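Long-range contacts in antigen 43 (Escherichia coli, PDB 4KH3), which probably mediates bacterial clumping and biofilm formation by self-association, as the exported adhesive domain of an autotransporter: residues G17-H22 against N32-S37; T64-N69 against S81-R86. One frame throughout, in Å; residues are numbered along the deposited sequence.

Contact 1. Residues G17-H22 against N32-S37; sequences GTLVNH and NGVTVS
The flat groups that Gly17-Val20 and Val34-Ser37 bring together are backbone peptides, joined by hydrogen bonds. Thr35 N donates to Gly17 O and Thr35 O accepts Leu19 N at 2.9 Å, tying Thr35 to both residues that flank Thr18; Ser37 N to Leu19 O carries the parallel pairing one step on. One face of the pair carries Thr18 and Thr35, side by side and pointing the same way, with Thr18 OG1 3.8 Å from Thr35 CB. Both hydroxyls lie beside their own backbone N (chi1 -58° and -61°), and that of Thr35 gives its proton to a water at 2.7 Å. The same water donates to Gly17 O and Gly33 O; Gly17 O is thus gripped by a peptide and by solvent at the entrance to the strands. On the other face Leu19 slants across Val34, its CG 4.1 Å from Val34 CG1, while Leu19 CD1 meets Val36 CG2 at 4.2 Å. This greasy face turns into the beta-helix, against Gln25 of strand 24-27 and Gln53 of strand 52-55. On its other side strand 35-36 pairs in parallel with strand 65-66, and Ser37 OG is hydrogen-bonded to Thr67 OG1 of that next coil.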
loop_
_atom_site.group_PDB
_atom_site.type_symbol
_atom_site.label_atom_id
_atom_site.label_comp_id
_atom_site.label_asym_id
_atom_site.label_seq_id
_atom_site.Cartn_x
_atom_site.Cartn_y
_atom_site.Cartn_z
ATOM N N GLY A 17 23.247 -43.543 13.637
ATOM C CA GLY A 17 23.141 -43.407 15.079
ATOM C C GLY A 17 22.127 -42.342 15.475
ATOM O O GLY A 17 21.731 -41.500 14.666
ATOM N N THR A 18 21.700 -42.378 16.729
ATOM C CA THR A 18 20.753 -41.408 17.228
ATOM C C THR A 18 21.206 -40.952 18.605
ATOM O O THR A 18 21.360 -41.766 19.508
ATOM C CB THR A 18 19.330 -42.000 17.312
ATOM O OG1 THR A 18 18.920 -42.468 16.017
ATOM C CG2 THR A 18 18.342 -40.941 17.783
ATOM N N LEU A 19 21.433 -39.652 18.764
ATOM C CA LEU A 19 21.827 -39.113 20.057
ATOM C C LEU A 19 20.611 -38.820 20.920
ATOM O O LEU A 19 19.746 -38.022 20.548
ATOM C CB LEU A 19 22.643 -37.840 19.890
ATOM C CG LEU A 19 23.924 -37.949 19.079
ATOM C CD1 LEU A 19 24.620 -36.592 19.082
ATOM C CD2 LEU A 19 24.821 -39.026 19.660
ATOM N N VAL A 20 20.553 -39.467 22.078
ATOM C CA VAL A 20 19.456 -39.256 23.010
ATOM C C VAL A 20 20.009 -39.037 24.412
ATOM O O VAL A 20 21.220 -39.147 24.624
ATOM C CB VAL A 20 18.499 -40.454 23.011
ATOM C CG1 VAL A 20 17.763 -40.556 21.667
ATOM C CG2 VAL A 20 19.275 -41.722 23.292
ATOM N N ASN A 21 19.123 -38.684 25.345
ATOM C CA ASN A 21 19.451 -38.637 26.771
ATOM C C ASN A 21 20.761 -37.946 27.078
ATOM O O ASN A 21 21.619 -38.518 27.744
ATOM C CB ASN A 21 19.497 -40.052 27.358
ATOM C CG ASN A 21 18.297 -40.882 26.963
ATOM O OD1 ASN A 21 17.158 -40.398 26.938
ATOM N ND2 ASN A 21 18.546 -42.139 26.634
ATOM N N HIS A 22 20.919 -36.738 26.548
ATOM C CA HIS A 22 22.068 -35.884 26.827
ATOM C C HIS A 22 23.432 -36.439 26.395
ATOM O O HIS A 22 24.469 -35.942 26.831
ATOM C CB HIS A 22 22.061 -35.454 28.297
ATOM C CG HIS A 22 20.765 -34.844 28.730
ATOM N ND1 HIS A 22 20.425 -33.536 28.458
ATOM C CD2 HIS A 22 19.707 -35.372 29.403
ATOM C CE1 HIS A 22 19.219 -33.282 28.942
ATOM N NE2 HIS A 22 18.767 -34.380 29.519
ATOM N N ASN A 32 28.304 -38.632 9.565
ATOM C CA ASN A 32 27.329 -38.615 8.487
ATOM C C ASN A 32 26.007 -39.265 8.876
ATOM O O ASN A 32 25.973 -40.411 9.321
ATOM C CB ASN A 32 27.909 -39.301 7.239
ATOM C CG ASN A 32 26.979 -39.219 6.036
ATOM O OD1 ASN A 32 26.707 -38.134 5.528
ATOM N ND2 ASN A 32 26.491 -40.365 5.573
ATOM N N GLY A 33 24.917 -38.527 8.725
ATOM C CA GLY A 33 23.594 -39.114 8.850
ATOM C C GLY A 33 23.130 -39.356 10.267
ATOM O O GLY A 33 22.180 -40.104 10.498
ATOM N N VAL A 34 23.794 -38.721 11.224
ATOM C CA VAL A 34 23.394 -38.848 12.614
ATOM C C VAL A 34 22.051 -38.151 12.825
ATOM O O VAL A 34 21.830 -37.055 12.312
ATOM C CB VAL A 34 24.456 -38.228 13.550
ATOM C CG1 VAL A 34 24.001 -38.295 14.988
ATOM C CG2 VAL A 34 25.779 -38.940 13.388
ATOM N N THR A 35 21.152 -38.801 13.562
ATOM C CA THR A 35 19.931 -38.161 14.054
ATOM C C THR A 35 20.185 -37.633 15.463
ATOM O O THR A 35 20.614 -38.377 16.345
ATOM C CB THR A 35 18.732 -39.144 14.084
ATOM O OG1 THR A 35 18.459 -39.606 12.760
ATOM C CG2 THR A 35 17.466 -38.475 14.650
ATOM N N VAL A 36 19.926 -36.345 15.667
ATOM C CA VAL A 36 20.233 -35.679 16.929
ATOM C C VAL A 36 18.935 -35.303 17.638
ATOM O O VAL A 36 18.193 -34.430 17.185
ATOM C CB VAL A 36 21.093 -34.413 16.690
ATOM C CG1 VAL A 36 21.371 -33.701 17.988
ATOM C CG2 VAL A 36 22.405 -34.781 15.996
ATOM N N SER A 37 18.653 -35.974 18.746
ATOM C CA SER A 37 17.381 -35.788 19.431
ATOM C C SER A 37 17.559 -35.393 20.876
ATOM O O SER A 37 16.715 -35.691 21.699
ATOM C CB SER A 37 16.564 -37.062 19.369
ATOM O OG SER A 37 16.331 -37.425 18.028
HETATM O O HOH W 1 20.336 -41.505 12.137
#

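Contact 2. Residues T64-N69 against S81-R86; sequences TTVTAN and SDTVIR
Thr64 starts the pairing with Thr83 and Val84: its carbonyl O accepts Val84 N at 2.9 Å, and its CB lies 4.1 Å from Thr83 CG2. A water seals this end, accepting from Thr64 N, donating to Ser81 O and hydrogen-bonding Thr83 OG1 at 2.7 Å. The hydroxyl of Thr64 is hydrogen-bonded to Gln53 OE1. Thr65, paired in register with Val84, sends its methyl the other way, obliquely to the guanidinium of Arg86, with CG2 3.8 Å from Arg86 NH2. Val66 is held by both backbone groups: its N donates to Val84 O at 2.7 Å, and its O receives Arg86 N. On the buried face, beside Gln72, the Val66 side chain slants across that of Thr83, CG2 to CG2 4.0 Å, and Val66 CB meets Ile85 CG2 at 4.2 Å. Thr67 then lies alongside Arg86. With chi1 at 70° its hydroxyl sits between backbone N and carbonyl carbon and bonds Ser37 OG, while the methyl covers one face of the guanidinium, CG2 standing 3.6 Å from Arg86 NH1. Arg86 reaches this place because chi1 of 54° swings the side chain towards Thr65 and Thr67, and the chain then runs extended from CG to NE. The chemistry is therefore divided: backbone bonds set the parallel register, valine, isoleucine and threonine methyls meet on the inner face, and threonine methyls, rather than an opposite charge on the facing segment, cradle the arginine outside. Arg86 NH1 finds a hydrogen bond just beyond the segments, Thr64 OG1 within its own coil and Thr67 OG1 in the preceding one.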
loop_
_atom_site.group_PDB
_atom_site.type_symbol
_atom_site.label_atom_id
_atom_site.label_comp_id
_atom_site.label_asym_id
_atom_site.label_seq_id
_atom_site.Cartn_x
_atom_site.Cartn_y
_atom_site.Cartn_z
ATOM N N THR A 64 22.991 -34.460 8.915
ATOM C CA THR A 64 22.451 -34.541 10.251
ATOM C C THR A 64 20.966 -34.193 10.208
ATOM O O THR A 64 20.566 -33.232 9.550
ATOM C CB THR A 64 23.187 -33.564 11.170
ATOM O OG1 THR A 64 24.569 -33.939 11.238
ATOM C CG2 THR A 64 22.583 -33.577 12.559
ATOM N N THR A 65 20.149 -34.991 10.882
ATOM C CA THR A 65 18.759 -34.631 11.101
ATOM C C THR A 65 18.614 -34.226 12.559
ATOM O O THR A 65 18.979 -34.983 13.454
ATOM C CB THR A 65 17.797 -35.796 10.798
ATOM O OG1 THR A 65 17.846 -36.103 9.402
ATOM C CG2 THR A 65 16.358 -35.420 11.168
ATOM N N VAL A 66 18.115 -33.017 12.791
ATOM C CA VAL A 66 17.947 -32.520 14.146
ATOM C C VAL A 66 16.463 -32.447 14.446
ATOM O O VAL A 66 15.726 -31.733 13.775
ATOM C CB VAL A 66 18.608 -31.148 14.363
ATOM C CG1 VAL A 66 18.680 -30.811 15.854
ATOM C CG2 VAL A 66 19.996 -31.140 13.787
ATOM N N THR A 67 16.033 -33.206 15.448
ATOM C CA THR A 67 14.620 -33.308 15.799
ATOM C C THR A 67 14.293 -32.412 17.001
ATOM O O THR A 67 15.143 -31.644 17.462
ATOM C CB THR A 67 14.231 -34.774 16.091
ATOM O OG1 THR A 67 14.835 -35.206 17.316
ATOM C CG2 THR A 67 14.702 -35.693 14.966
ATOM N N ALA A 68 13.067 -32.539 17.504
ATOM C CA ALA A 68 12.479 -31.630 18.490
ATOM C C ALA A 68 13.358 -31.189 19.673
ATOM O O ALA A 68 13.416 -29.991 20.013
ATOM C CB ALA A 68 11.162 -32.208 18.999
ATOM N N ASN A 69 14.020 -32.140 20.316
ATOM C CA ASN A 69 14.891 -31.800 21.437
ATOM C C ASN A 69 16.364 -31.771 21.041
ATOM O O ASN A 69 17.244 -31.728 21.898
ATOM C CB ASN A 69 14.688 -32.795 22.580
ATOM C CG ASN A 69 13.381 -32.588 23.298
ATOM O OD1 ASN A 69 12.972 -31.451 23.556
ATOM N ND2 ASN A 69 12.707 -33.684 23.619
ATOM N N SER A 81 26.757 -29.628 6.742
ATOM C CA SER A 81 26.302 -29.703 5.373
ATOM C C SER A 81 25.043 -30.579 5.275
ATOM O O SER A 81 25.006 -31.664 5.843
ATOM C CB SER A 81 27.431 -30.291 4.516
ATOM O OG SER A 81 26.985 -30.542 3.193
ATOM N N ASP A 82 24.032 -30.102 4.549
ATOM C CA ASP A 82 22.778 -30.833 4.322
ATOM C C ASP A 82 22.093 -31.173 5.633
ATOM O O ASP A 82 21.681 -32.313 5.861
ATOM C CB ASP A 82 22.991 -32.122 3.514
ATOM C CG ASP A 82 23.542 -31.866 2.119
ATOM O OD1 ASP A 82 23.437 -30.717 1.622
ATOM O OD2 ASP A 82 24.072 -32.833 1.512
ATOM N N THR A 83 21.997 -30.186 6.508
ATOM C CA THR A 83 21.348 -30.391 7.791
ATOM C C THR A 83 19.858 -30.151 7.661
ATOM O O THR A 83 19.429 -29.125 7.124
ATOM C CB THR A 83 21.912 -29.453 8.849
ATOM O OG1 THR A 83 23.339 -29.392 8.709
ATOM C CG2 THR A 83 21.540 -29.934 10.255
ATOM N N VAL A 84 19.076 -31.121 8.128
ATOM C CA VAL A 84 17.638 -30.967 8.266
ATOM C C VAL A 84 17.290 -30.726 9.741
ATOM O O VAL A 84 17.624 -31.526 10.616
ATOM C CB VAL A 84 16.894 -32.209 7.753
ATOM C CG1 VAL A 84 15.406 -32.091 8.051
ATOM C CG2 VAL A 84 17.128 -32.366 6.266
ATOM N N ILE A 85 16.629 -29.612 10.008
ATOM C CA ILE A 85 16.280 -29.229 11.359
ATOM C C ILE A 85 14.782 -29.016 11.434
ATOM O O ILE A 85 14.252 -28.094 10.818
ATOM C CB ILE A 85 16.983 -27.923 11.763
ATOM C CG1 ILE A 85 18.482 -28.007 11.446
ATOM C CG2 ILE A 85 16.688 -27.605 13.235
ATOM C CD1 ILE A 85 19.252 -26.727 11.679
ATOM N N ARG A 86 14.097 -29.874 12.180
ATOM C CA ARG A 86 12.643 -29.805 12.265
ATOM C C ARG A 86 12.112 -29.793 13.692
ATOM O O ARG A 86 12.855 -30.005 14.661
ATOM C CB ARG A 86 12.004 -30.947 11.484
ATOM C CG ARG A 86 12.493 -32.343 11.847
ATOM C CD ARG A 86 11.715 -33.399 11.035
ATOM N NE ARG A 86 12.339 -34.729 10.980
ATOM C CZ ARG A 86 12.266 -35.649 11.949
ATOM N NH1 ARG A 86 11.618 -35.394 13.088
ATOM N NH2 ARG A 86 12.857 -36.831 11.788
HETATM O O HOH W 2 24.720 -31.712 9.012
#

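In the fold
Contacts 1 and 2 are alternate steps along one wall of a pectate-lyase-like beta-helix, near the N-terminal end, separated by the pairing of 35-36 with 65-66, their centres about 10 Å apart. Across that step runs a probable hydrogen bond from Val36 N to Thr65 O, 2.8 Å, so the two pairs form one continuous four-strand run. In both, one face is buried, aliphatic in contact 1 and mixed with threonines in contact 2, and the other reaches the surface; in both a water bridges the start of the pairing. The difference lies outside: contact 1 presents short hydroxyl side chains, whereas contact 2 adds a long cationic side chain and buries more surface, 408 against 322 Å².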